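Local coordinates for citrate lyase subunit beta-like protein (PDB 6CHU), which is a magnesium-dependent lyase of the HpcH/HpaI aldolase family, implicated in itaconate dissimilation and leucine catabolism in Mycobacterium tuberculosis, at residues 17-22 with 30-35; 68-73 with 114-119; 96-101 with 108-113; 129-134 with 138-143. One frame throughout, in Å; residues are numbered along the deposited sequence. Where two conformers were deposited one is given.

Interaction 1. Residues 17-22 with 30-35; sequences GWLFCP and AKAAAA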
loop_
_atom_site.group_PDB
_atom_site.type_symbol
_atom_site.label_atom_id
_atom_site.label_comp_id
_atom_site.label_asym_id
_atom_site.label_seq_id
_atom_site.Cartn_x
_atom_site.Cartn_y
_atom_site.Cartn_z
ATOM N N GLY A 17 -19.946 15.422 8.432
ATOM C CA GLY A 17 -19.121 16.463 9.010
ATOM C C GLY A 17 -18.941 16.289 10.499
ATOM O O GLY A 17 -19.825 16.641 11.284
ATOM N N TRP A 18 -17.798 15.743 10.890
ATOM C CA TRP A 18 -17.454 15.535 12.286
ATOM C C TRP A 18 -16.477 16.616 12.728
ATOM O O TRP A 18 -15.623 17.056 11.953
ATOM C CB TRP A 18 -16.831 14.156 12.494
ATOM C CG TRP A 18 -17.788 13.017 12.316
ATOM C CD1 TRP A 18 -18.860 12.952 11.471
ATOM C CD2 TRP A 18 -17.731 11.760 12.995
ATOM N NE1 TRP A 18 -19.478 11.717 11.589
ATOM C CE2 TRP A 18 -18.806 10.979 12.528
ATOM C CE3 TRP A 18 -16.880 11.229 13.966
ATOM C CZ2 TRP A 18 -19.051 9.685 13.001
ATOM C CZ3 TRP A 18 -17.129 9.939 14.439
ATOM C CH2 TRP A 18 -18.201 9.189 13.950
ATOM N N LEU A 19 -16.595 17.033 13.985
ATOM C CA LEU A 19 -15.864 18.208 14.457
ATOM C C LEU A 19 -15.257 17.933 15.824
ATOM O O LEU A 19 -15.986 17.644 16.779
ATOM C CB LEU A 19 -16.787 19.427 14.509
ATOM C CG LEU A 19 -16.219 20.697 15.137
ATOM C CD1 LEU A 19 -14.988 21.155 14.371
ATOM C CD2 LEU A 19 -17.267 21.790 15.161
ATOM N N PHE A 20 -13.929 18.033 15.916
ATOM C CA PHE A 20 -13.266 18.028 17.215
ATOM C C PHE A 20 -13.639 19.278 18.005
ATOM O O PHE A 20 -13.639 20.393 17.475
ATOM C CB PHE A 20 -11.744 17.990 17.062
ATOM C CG PHE A 20 -11.173 16.625 16.831
ATOM C CD1 PHE A 20 -11.112 15.687 17.862
ATOM C CD2 PHE A 20 -10.644 16.292 15.592
ATOM C CE1 PHE A 20 -10.561 14.429 17.641
ATOM C CE2 PHE A 20 -10.101 15.041 15.362
ATOM C CZ PHE A 20 -10.055 14.101 16.390
ATOM N N CYS A 21 -13.930 19.087 19.290
ATOM C CA CYS A 21 -14.086 20.185 20.241
ATOM C C CYS A 21 -13.303 19.806 21.490
ATOM O O CYS A 21 -13.627 18.786 22.132
ATOM C CB CYS A 21 -15.562 20.434 20.565
ATOM S SG CYS A 21 -15.882 21.788 21.714
ATOM N N PRO A 22 -12.265 20.557 21.858
ATOM C CA PRO A 22 -11.547 20.266 23.111
ATOM C C PRO A 22 -12.502 20.263 24.298
ATOM O O PRO A 22 -13.287 21.196 24.489
ATOM C CB PRO A 22 -10.530 21.411 23.217
ATOM C CG PRO A 22 -10.414 21.961 21.831
ATOM C CD PRO A 22 -11.746 21.760 21.181
ATOM N N ALA A 30 -22.190 23.478 22.940
ATOM C CA ALA A 30 -23.454 23.673 22.235
ATOM C C ALA A 30 -23.220 24.180 20.818
ATOM O O ALA A 30 -23.885 23.739 19.874
ATOM C CB ALA A 30 -24.354 24.637 23.011
ATOM N N LYS A 31 -22.267 25.101 20.651
ATOM C CA LYS A 31 -21.977 25.634 19.326
ATOM C C LYS A 31 -21.426 24.550 18.414
ATOM O O LYS A 31 -21.766 24.491 17.227
ATOM C CB LYS A 31 -20.983 26.790 19.427
ATOM C CG LYS A 31 -21.515 28.030 20.119
ATOM C CD LYS A 31 -20.442 29.111 20.169
ATOM C CE LYS A 31 -20.970 30.404 20.779
ATOM N NZ LYS A 31 -22.138 30.932 20.019
ATOM N N ALA A 32 -20.561 23.688 18.954
ATOM C CA ALA A 32 -20.005 22.597 18.162
ATOM C C ALA A 32 -21.096 21.628 17.726
ATOM O O ALA A 32 -21.105 21.167 16.577
ATOM C CB ALA A 32 -18.923 21.870 18.963
ATOM N N ALA A 33 -22.033 21.316 18.627
ATOM C CA ALA A 33 -23.109 20.393 18.288
ATOM C C ALA A 33 -24.026 20.981 17.223
ATOM O O ALA A 33 -24.497 20.260 16.334
ATOM C CB ALA A 33 -23.905 20.029 19.541
ATOM N N ALA A 34 -24.294 22.286 17.299
ATOM C CA ALA A 34 -25.126 22.933 16.289
ATOM C C ALA A 34 -24.416 23.028 14.941
ATOM O O ALA A 34 -25.076 23.012 13.897
ATOM C CB ALA A 34 -25.544 24.323 16.770
ATOM N N ALA A 35 -23.084 23.119 14.935
ATOM C CA ALA A 35 -22.352 23.286 13.681
ATOM C C ALA A 35 -22.101 21.968 12.961
ATOM O O ALA A 35 -21.999 21.950 11.730
ATOM C CB ALA A 35 -21.010 23.973 13.935
#

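Interaction 2. Residues 68-73 with 114-119; sequences RTVVRI and DVIALV. With ACT (acetate ion), chain E; ACT (acetate ion), chain F.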
loop_
_atom_site.group_PDB
_atom_site.type_symbol
_atom_site.label_atom_id
_atom_site.label_comp_id
_atom_site.label_asym_id
_atom_site.label_seq_id
_atom_site.Cartn_x
_atom_site.Cartn_y
_atom_site.Cartn_z
ATOM N N ARG A 68 -24.999 11.583 18.917
ATOM C CA ARG A 68 -24.256 12.371 17.941
ATOM C C ARG A 68 -22.935 12.877 18.503
ATOM O O ARG A 68 -22.384 13.854 17.982
ATOM C CB ARG A 68 -25.108 13.555 17.460
ATOM C CG ARG A 68 -26.325 13.149 16.657
ATOM C CD ARG A 68 -25.913 12.442 15.371
ATOM N NE ARG A 68 -27.041 12.241 14.465
ATOM C CZ ARG A 68 -27.706 11.097 14.335
ATOM N NH1 ARG A 68 -27.354 10.038 15.054
ATOM N NH2 ARG A 68 -28.722 11.009 13.486
ATOM N N THR A 69 -22.421 12.238 19.554
ATOM C CA THR A 69 -21.192 12.672 20.199
ATOM C C THR A 69 -20.329 11.464 20.523
ATOM O O THR A 69 -20.820 10.460 21.045
ATOM C CB THR A 69 -21.483 13.463 21.482
ATOM O OG1 THR A 69 -22.476 14.455 21.205
ATOM C CG2 THR A 69 -20.217 14.170 21.971
ATOM N N VAL A 70 -19.033 11.595 20.218
ATOM C CA VAL A 70 -17.976 10.612 20.449
ATOM C C VAL A 70 -16.905 11.273 21.313
ATOM O O VAL A 70 -16.691 12.484 21.227
ATOM C CB VAL A 70 -17.387 10.116 19.101
ATOM C CG1 VAL A 70 -16.140 9.249 19.300
ATOM C CG2 VAL A 70 -18.445 9.361 18.308
ATOM N N VAL A 71 -16.238 10.490 22.163
ATOM C CA VAL A 71 -15.217 11.030 23.061
ATOM C C VAL A 71 -13.866 10.459 22.657
ATOM O O VAL A 71 -13.681 9.236 22.663
ATOM C CB VAL A 71 -15.532 10.721 24.536
ATOM C CG1 VAL A 71 -14.458 11.304 25.453
ATOM C CG2 VAL A 71 -16.917 11.275 24.922
ATOM N N ARG A 72 -12.918 11.334 22.298
ATOM C CA ARG A 72 -11.553 10.874 22.066
ATOM C C ARG A 72 -10.820 10.789 23.395
ATOM O O ARG A 72 -10.639 11.801 24.087
ATOM C CB ARG A 72 -10.781 11.764 21.089
ATOM C CG ARG A 72 -9.367 11.172 20.845
ATOM C CD ARG A 72 -8.651 11.716 19.610
ATOM N NE ARG A 72 -8.169 13.086 19.787
ATOM C CZ ARG A 72 -7.307 13.672 18.953
ATOM N NH1 ARG A 72 -6.846 12.988 17.912
ATOM N NH2 ARG A 72 -6.905 14.927 19.153
ATOM N N ILE A 73 -10.434 9.567 23.768
ATOM C CA ILE A 73 -9.692 9.323 24.997
ATOM C C ILE A 73 -8.204 9.353 24.680
ATOM O O ILE A 73 -7.809 9.631 23.547
ATOM C CB ILE A 73 -10.109 7.986 25.643
ATOM C CG1 ILE A 73 -9.784 6.809 24.717
ATOM C CG2 ILE A 73 -11.604 8.011 25.990
ATOM C CD1 ILE A 73 -10.246 5.420 25.258
ATOM N N ASP A 114 -18.098 1.014 22.125
ATOM C CA ASP A 114 -17.814 1.068 20.695
ATOM C C ASP A 114 -16.580 1.930 20.471
ATOM O O ASP A 114 -16.387 2.940 21.155
ATOM C CB ASP A 114 -19.004 1.643 19.916
ATOM C CG ASP A 114 -20.169 0.654 19.779
ATOM O OD1 ASP A 114 -20.034 -0.535 20.162
ATOM O OD2 ASP A 114 -21.231 1.075 19.278
ATOM N N VAL A 115 -15.735 1.536 19.514
ATOM C CA VAL A 115 -14.424 2.158 19.342
ATOM C C VAL A 115 -14.234 2.622 17.906
ATOM O O VAL A 115 -14.419 1.841 16.966
ATOM C CB VAL A 115 -13.287 1.199 19.741
ATOM C CG1 VAL A 115 -11.918 1.876 19.554
ATOM C CG2 VAL A 115 -13.473 0.743 21.189
ATOM N N ILE A 116 -13.842 3.883 17.742
ATOM C CA ILE A 116 -13.283 4.376 16.488
ATOM C C ILE A 116 -11.775 4.403 16.672
ATOM O O ILE A 116 -11.254 5.173 17.483
ATOM C CB ILE A 116 -13.841 5.760 16.130
ATOM C CG1 ILE A 116 -15.362 5.655 15.999
ATOM C CG2 ILE A 116 -13.208 6.281 14.822
ATOM C CD1 ILE A 116 -16.080 6.966 15.815
ATOM N N ALA A 117 -11.066 3.546 15.942
ATOM C CA ALA A 117 -9.618 3.446 16.062
ATOM C C ALA A 117 -8.974 4.481 15.148
ATOM O O ALA A 117 -9.232 4.498 13.936
ATOM C CB ALA A 117 -9.145 2.038 15.703
ATOM N N LEU A 118 -8.160 5.350 15.734
ATOM C CA LEU A 118 -7.447 6.389 14.995
ATOM C C LEU A 118 -6.019 5.885 14.812
ATOM O O LEU A 118 -5.217 5.877 15.753
ATOM C CB LEU A 118 -7.515 7.722 15.735
ATOM C CG LEU A 118 -6.556 8.834 15.303
ATOM C CD1 LEU A 118 -6.699 9.141 13.814
ATOM C CD2 LEU A 118 -6.828 10.103 16.142
ATOM N N VAL A 119 -5.719 5.433 13.600
ATOM C CA VAL A 119 -4.396 4.934 13.244
ATOM C C VAL A 119 -3.533 6.113 12.802
ATOM O O VAL A 119 -3.870 6.824 11.848
ATOM C CB VAL A 119 -4.490 3.868 12.141
ATOM C CG1 VAL A 119 -3.097 3.511 11.602
ATOM C CG2 VAL A 119 -5.191 2.610 12.680
HETATM C C ACT E . -5.775 17.139 16.767
HETATM O O ACT E . -5.268 17.774 15.803
HETATM O OXT ACT E . -5.298 16.163 17.387
HETATM C CH3 ACT E . -7.187 17.648 17.241
HETATM C C ACT F . -5.420 13.359 14.596
HETATM O O ACT F . -4.897 13.104 13.475
HETATM O OXT ACT F . -4.950 13.137 15.754
HETATM C CH3 ACT F . -6.807 14.059 14.557
#

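Interaction 3. Residues 96-101 with 108-113; sequences VMLPKA and IELAPR. With EDO (1,2-ethanediol), chain G.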
loop_
_atom_site.group_PDB
_atom_site.type_symbol
_atom_site.label_atom_id
_atom_site.label_comp_id
_atom_site.label_asym_id
_atom_site.label_seq_id
_atom_site.Cartn_x
_atom_site.Cartn_y
_atom_site.Cartn_z
ATOM N N VAL A 96 -16.042 5.653 21.915
ATOM C CA VAL A 96 -14.788 6.360 22.135
ATOM C C VAL A 96 -13.930 6.284 20.878
ATOM O O VAL A 96 -14.027 5.346 20.077
ATOM C CB VAL A 96 -14.009 5.812 23.351
ATOM C CG1 VAL A 96 -14.802 6.037 24.641
ATOM C CG2 VAL A 96 -13.672 4.328 23.158
ATOM N N MET A 97 -13.069 7.281 20.728
ATOM C CA MET A 97 -12.056 7.308 19.684
ATOM C C MET A 97 -10.710 7.059 20.348
ATOM O O MET A 97 -10.345 7.766 21.294
ATOM C CB MET A 97 -12.059 8.646 18.937
ATOM C CG MET A 97 -10.971 8.739 17.869
ATOM S SD MET A 97 -11.031 10.307 16.963
ATOM C CE MET A 97 -12.500 10.086 15.973
ATOM N N LEU A 98 -9.991 6.043 19.864
ATOM C CA LEU A 98 -8.724 5.629 20.447
ATOM C C LEU A 98 -7.570 6.156 19.604
ATOM O O LEU A 98 -7.364 5.665 18.483
ATOM C CB LEU A 98 -8.655 4.106 20.532
ATOM C CG LEU A 98 -7.303 3.546 21.002
ATOM C CD1 LEU A 98 -7.049 3.870 22.450
ATOM C CD2 LEU A 98 -7.227 2.029 20.744
ATOM N N PRO A 99 -6.796 7.124 20.082
ATOM C CA PRO A 99 -5.664 7.624 19.293
ATOM C C PRO A 99 -4.487 6.671 19.400
ATOM O O PRO A 99 -4.390 5.856 20.325
ATOM C CB PRO A 99 -5.350 8.971 19.953
ATOM C CG PRO A 99 -5.644 8.703 21.411
ATOM C CD PRO A 99 -6.851 7.761 21.412
ATOM N N LYS A 100 -3.568 6.809 18.444
ATOM C CA LYS A 100 -2.400 5.936 18.353
ATOM C C LYS A 100 -2.811 4.470 18.475
ATOM O O LYS A 100 -2.133 3.664 19.119
ATOM C CB LYS A 100 -1.339 6.292 19.408
ATOM C CG LYS A 100 -0.532 7.590 19.112
ATOM C CD LYS A 100 -1.312 8.861 19.498
ATOM C CE LYS A 100 -0.524 10.129 19.133
ATOM N NZ LYS A 100 -1.167 11.363 19.698
ATOM N N ALA A 101 -3.937 4.116 17.859
ATOM C CA ALA A 101 -4.403 2.734 17.939
ATOM C C ALA A 101 -3.404 1.812 17.246
ATOM O O ALA A 101 -3.072 2.013 16.073
ATOM C CB ALA A 101 -5.790 2.598 17.304
ATOM N N ILE A 108 -9.810 -4.068 22.129
ATOM C CA ILE A 108 -10.579 -4.997 22.951
ATOM C C ILE A 108 -10.601 -4.555 24.408
ATOM O O ILE A 108 -11.611 -4.744 25.107
ATOM C CB ILE A 108 -10.009 -6.419 22.766
ATOM C CG1 ILE A 108 -10.355 -6.937 21.369
ATOM C CG2 ILE A 108 -10.522 -7.385 23.854
ATOM C CD1 ILE A 108 -9.547 -8.150 20.954
ATOM N N GLU A 109 -9.518 -3.935 24.895
ATOM C CA GLU A 109 -9.551 -3.550 26.304
ATOM C C GLU A 109 -10.511 -2.400 26.585
ATOM O O GLU A 109 -10.710 -2.058 27.756
ATOM C CB GLU A 109 -8.143 -3.217 26.810
ATOM C CG GLU A 109 -7.470 -2.028 26.170
ATOM C CD GLU A 109 -6.062 -1.810 26.708
ATOM O OE1 GLU A 109 -5.363 -0.886 26.229
ATOM O OE2 GLU A 109 -5.652 -2.576 27.604
ATOM N N LEU A 110 -11.125 -1.826 25.553
ATOM C CA LEU A 110 -12.153 -0.810 25.703
ATOM C C LEU A 110 -13.571 -1.374 25.656
ATOM O O LEU A 110 -14.518 -0.617 25.888
ATOM C CB LEU A 110 -11.992 0.264 24.618
ATOM C CG LEU A 110 -10.625 0.964 24.617
ATOM C CD1 LEU A 110 -10.452 1.925 23.420
ATOM C CD2 LEU A 110 -10.409 1.695 25.955
ATOM N N ALA A 111 -13.743 -2.656 25.337
ATOM C CA ALA A 111 -15.050 -3.283 25.460
ATOM C C ALA A 111 -15.593 -3.037 26.864
ATOM O O ALA A 111 -14.819 -3.036 27.834
ATOM C CB ALA A 111 -14.960 -4.789 25.189
ATOM N N PRO A 112 -16.912 -2.840 27.028
ATOM C CA PRO A 112 -17.990 -2.983 26.037
ATOM C C PRO A 112 -18.294 -1.710 25.240
ATOM O O PRO A 112 -19.372 -1.619 24.658
ATOM C CB PRO A 112 -19.194 -3.355 26.909
ATOM C CG PRO A 112 -18.951 -2.593 28.184
ATOM C CD PRO A 112 -17.440 -2.510 28.364
ATOM N N ARG A 113 -17.372 -0.752 25.210
ATOM C CA ARG A 113 -17.586 0.467 24.436
ATOM C C ARG A 113 -17.422 0.199 22.941
ATOM O O ARG A 113 -16.729 -0.735 22.527
ATOM C CB ARG A 113 -16.607 1.559 24.881
ATOM C CG ARG A 113 -16.724 1.907 26.361
ATOM C CD ARG A 113 -15.485 2.661 26.873
ATOM N NE ARG A 113 -15.458 2.693 28.335
ATOM C CZ ARG A 113 -14.846 1.780 29.087
ATOM N NH1 ARG A 113 -14.198 0.767 28.518
ATOM N NH2 ARG A 113 -14.867 1.881 30.407
HETATM C C1 EDO G . -19.928 4.749 30.302
HETATM O O1 EDO G . -20.908 5.567 29.648
HETATM C C2 EDO G . -18.643 4.768 29.487
HETATM O O2 EDO G . -17.770 3.739 29.961
#

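Interaction 4. Residues 129-134 with 138-143; sequences AEIAAA and VGMMWG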
loop_
_atom_site.group_PDB
_atom_site.type_symbol
_atom_site.label_atom_id
_atom_site.label_comp_id
_atom_site.label_asym_id
_atom_site.label_seq_id
_atom_site.Cartn_x
_atom_site.Cartn_y
_atom_site.Cartn_z
ATOM N N ALA A 129 -5.673 -4.119 9.587
ATOM C CA ALA A 129 -6.723 -5.120 9.401
ATOM C C ALA A 129 -7.119 -5.762 10.728
ATOM O O ALA A 129 -8.306 -5.998 10.990
ATOM C CB ALA A 129 -6.269 -6.194 8.409
ATOM N N GLU A 130 -6.136 -6.070 11.575
ATOM C CA GLU A 130 -6.447 -6.666 12.871
ATOM C C GLU A 130 -7.216 -5.689 13.754
ATOM O O GLU A 130 -8.115 -6.085 14.505
ATOM C CB GLU A 130 -5.152 -7.113 13.551
ATOM C CG GLU A 130 -4.426 -8.290 12.847
ATOM C CD GLU A 130 -3.914 -7.983 11.418
ATOM O OE1 GLU A 130 -3.608 -6.802 11.073
ATOM O OE2 GLU A 130 -3.823 -8.953 10.625
ATOM N N ILE A 131 -6.866 -4.410 13.683
ATOM C CA ILE A 131 -7.580 -3.390 14.448
ATOM C C ILE A 131 -9.019 -3.256 13.955
ATOM O O ILE A 131 -9.972 -3.212 14.748
ATOM C CB ILE A 131 -6.814 -2.057 14.351
ATOM C CG1 ILE A 131 -5.471 -2.187 15.078
ATOM C CG2 ILE A 131 -7.618 -0.929 14.944
ATOM C CD1 ILE A 131 -4.514 -1.003 14.810
ATOM N N ALA A 132 -9.201 -3.194 12.633
ATOM C CA ALA A 132 -10.549 -3.056 12.080
ATOM C C ALA A 132 -11.430 -4.260 12.392
ATOM O O ALA A 132 -12.645 -4.109 12.581
ATOM C CB ALA A 132 -10.475 -2.841 10.565
ATOM N N ALA A 133 -10.850 -5.460 12.428
ATOM C CA ALA A 133 -11.630 -6.670 12.657
ATOM C C ALA A 133 -12.014 -6.867 14.118
ATOM O O ALA A 133 -12.888 -7.699 14.409
ATOM C CB ALA A 133 -10.847 -7.883 12.161
ATOM N N ALA A 134 -11.377 -6.144 15.039
ATOM C CA ALA A 134 -11.659 -6.307 16.466
ATOM C C ALA A 134 -13.135 -6.054 16.752
ATOM O O ALA A 134 -13.735 -5.136 16.203
ATOM C CB ALA A 134 -10.787 -5.350 17.283
ATOM N N VAL A 138 -16.050 0.147 15.430
ATOM C CA VAL A 138 -17.120 0.603 14.549
ATOM C C VAL A 138 -16.623 1.560 13.478
ATOM O O VAL A 138 -17.381 1.855 12.540
ATOM C CB VAL A 138 -18.284 1.245 15.339
ATOM C CG1 VAL A 138 -18.903 0.226 16.303
ATOM C CG2 VAL A 138 -17.828 2.511 16.084
ATOM N N GLY A 139 -15.386 2.032 13.564
ATOM C CA GLY A 139 -14.837 2.919 12.553
ATOM C C GLY A 139 -13.330 2.951 12.612
ATOM O O GLY A 139 -12.720 2.632 13.640
ATOM N N MET A 140 -12.726 3.344 11.484
ATOM C CA MET A 140 -11.292 3.569 11.381
ATOM C C MET A 140 -11.064 4.989 10.893
ATOM O O MET A 140 -11.707 5.425 9.930
ATOM C CB MET A 140 -10.619 2.599 10.406
ATOM C CG MET A 140 -10.843 1.109 10.685
ATOM S SD MET A 140 -9.843 0.572 12.088
ATOM C CE MET A 140 -8.201 0.617 11.371
ATOM N N MET A 141 -10.152 5.688 11.551
ATOM C CA MET A 141 -9.678 6.999 11.136
ATOM C C MET A 141 -8.168 6.922 10.967
ATOM O O MET A 141 -7.509 6.024 11.502
ATOM C CB MET A 141 -10.059 8.070 12.179
ATOM C CG MET A 141 -9.807 9.503 11.755
ATOM S SD MET A 141 -10.266 10.587 13.122
ATOM C CE MET A 141 -9.521 12.110 12.538
ATOM N N TRP A 142 -7.600 7.877 10.235
ATOM C CA TRP A 142 -6.153 7.978 10.189
ATOM C C TRP A 142 -5.739 9.408 10.499
ATOM O O TRP A 142 -6.540 10.345 10.420
ATOM C CB TRP A 142 -5.587 7.501 8.839
ATOM C CG TRP A 142 -5.833 8.441 7.700
ATOM C CD1 TRP A 142 -7.022 8.705 7.088
ATOM C CD2 TRP A 142 -4.850 9.231 7.037
ATOM N NE1 TRP A 142 -6.842 9.625 6.074
ATOM C CE2 TRP A 142 -5.515 9.966 6.025
ATOM C CE3 TRP A 142 -3.468 9.387 7.194
ATOM C CZ2 TRP A 142 -4.850 10.853 5.184
ATOM C CZ3 TRP A 142 -2.798 10.265 6.348
ATOM C CH2 TRP A 142 -3.492 10.988 5.350
ATOM N N GLY A 143 -4.485 9.560 10.925
ATOM C CA GLY A 143 -3.977 10.876 11.284
ATOM C C GLY A 143 -2.601 11.136 10.709
ATOM O O GLY A 143 -1.633 10.470 11.088
#

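Interaction 1. Residues 17-22 with 30-35
A32 puts its methyl group against the strand 17-22, where it meets C21 and L19. The helix comes closest here, with 6.7 Å between the CA atoms of C21 and A32. Take the cysteine first. C21 lies broadside to the methyl: its CB is 4.0 Å from A32 CB, and its SG lies barely farther, at 4.1 Å from the same atom. That double touch follows from the first torsion, which sets SG trans to the main-chain nitrogen (chi1 -179°) and lays the CB-SG bond beside the helix. L19 comes in differently, with one branch only. Its CD2 stands 4.1 Å from A32 CB and an equal 4.1 Å from A32 O, alongside the alanine rather than against its methyl alone. This is the first strand of a TIM barrel with the helix that follows it, the opening half of the beta-alpha-beta unit that runs through strand 17-22, helix 29-35 and strand 38-42. L19 and C21 face the helical layer, while W18 and F20 point into the barrel, where F20 reaches R72 and W18 reaches V70. With so small a side chain at A32, the helix can sit low over the strand, and the whole contact is apolar and buried. L19 also touches A36, and A32 rests on V39 of the neighbouring strand, to which L19 is hydrogen-bonded through its backbone at V38 and I40.

Interaction 2. Residues 68-73 with 114-119
R72 and L118 make the snug part of this contact. Arginine NH1 lies 3.4 Å from L118 CD2, the methyl coming to the edge of the guanidinium, in its plane, rather than over a face. A kink at chi3 (73°) turns an otherwise extended arginine chain so that its head swings toward the leucine. The other meeting is slacker: I116 CD1 lies 4.2 Å from V70 CG1 and just as far from V70 CG2, and V70 was modelled in two conformers, so this touch is less certain. Both pairs reach across the barrel interior, past the strand 95-98 that separates 69-72 from 114-119. Beyond L118 the packing gives way to a site where two acetates are bound. There R72 NH2 donates an almost straight bond to OXT of one acetate (2.7 Å, 174°), and R72 NH1 donates a more bent one to OXT of the second acetate (2.9 Å, 146°). R72 NE makes a salt bridge with D42, which helps fix the rotation of the head, and the magnesium ion is about 4 Å from the side chain. R72 is a substrate-binding residue; the two acetates, though probably from the crystallisation liquor, are consistent with a guanidinium edge held ready for carboxylate groups.

Interaction 3. Residues 96-101 with 108-113
L110 and V96 lose the most surface here, and they meet through single methyls: L110 CD1 lies 4.0 Å from V96 CG2. That same CD1 also fits against L98, 4.0 Å from L98 CD1 and no farther from L98 CB, so one leucine branch spans two strand residues that point to the same side of the sheet. The leucine is trans about chi2 (174°), which carries CD1 out toward the strand. R113 covers the other branch of the valine with the aliphatic part of its chain, R113 CD being 4.1 Å from V96 CG1. Its polar end turns back on its own segment. R113 NH1 reaches L110 O at 3.0 Å (144°), coming from above the carbonyl plane, and the same oxygen also accepts from R113 N at 2.9 Å. Two bonds to one carbonyl tie the arginine to the loop across the cis peptide before P112, and a type I turn from I108 to A111 leads into it. R113 NE donates to O2 of an ethanediol, probably from the crystallisation liquor, which is also bonded to the carbonyls of T91 and Y93. Outside the pair, V96 meets L88 and L110 meets Q81, both on helix 79-89. The loop thus brings the chain back from helix 104-108 and packs over the outer face of strand 95-98, the returning half of a beta-alpha-beta crossover in a TIM barrel.

Interaction 4. Residues 129-134 with 138-143
The last turn of helix 128-133 comes down beside strand 137-142, with the CA atoms of A132 and M140 6.7 Å apart. M140 does the reaching. Its chain is bent at both chi2 (-75°) and chi3 (-71°), so instead of extending straight out it curls, with sulfur and end methyl laid along the helix. M140 SD rests 3.7 Å from A132 CA and 3.8 Å from A132 CB, right against the backbone, as the short alanine allows. Farther along, M140 CE meets I131 CG2 at 3.9 Å, and that branch is equally close to M140 SD. The two longer side chains cross at about a right angle, the isoleucine branch meeting the outer end of the methionine. The contact is wholly apolar and buried; close by, the carbonyl of I131 is bonded to T137 OG1 and that of A132 to R183 NE. Strands and outer helices surround this pair: M140 also touches V119 on the preceding strand and A178 on helix 165-180, A132 packs on A177 and F181, and I131 touches both A117 of strand 114-119 and V107 of helix 104-108. On the far side of the helix, A129 packs on V126 of a neighbouring subunit.

In the fold
Interactions 1, 3 and 4 belong to the layer between the barrel and its outer helices and loops; interaction 2 lies inside the barrel. The outer three are apolar across their segments, although R113 carries interaction 3 to a partly exposed edge. Only interaction 2 holds a residue of the substrate-binding site, R72, beside the magnesium ion. Strand 95-98 of interaction 3 runs between the two strands of interaction 2, hydrogen-bonding to both, while interaction 4 adds the next strand beyond 114-119. From strand 17-22, whose outer face makes interaction 1, W18 packs on I116 and F20 on M97 and M141, so strands from all four interactions meet in the barrel interior.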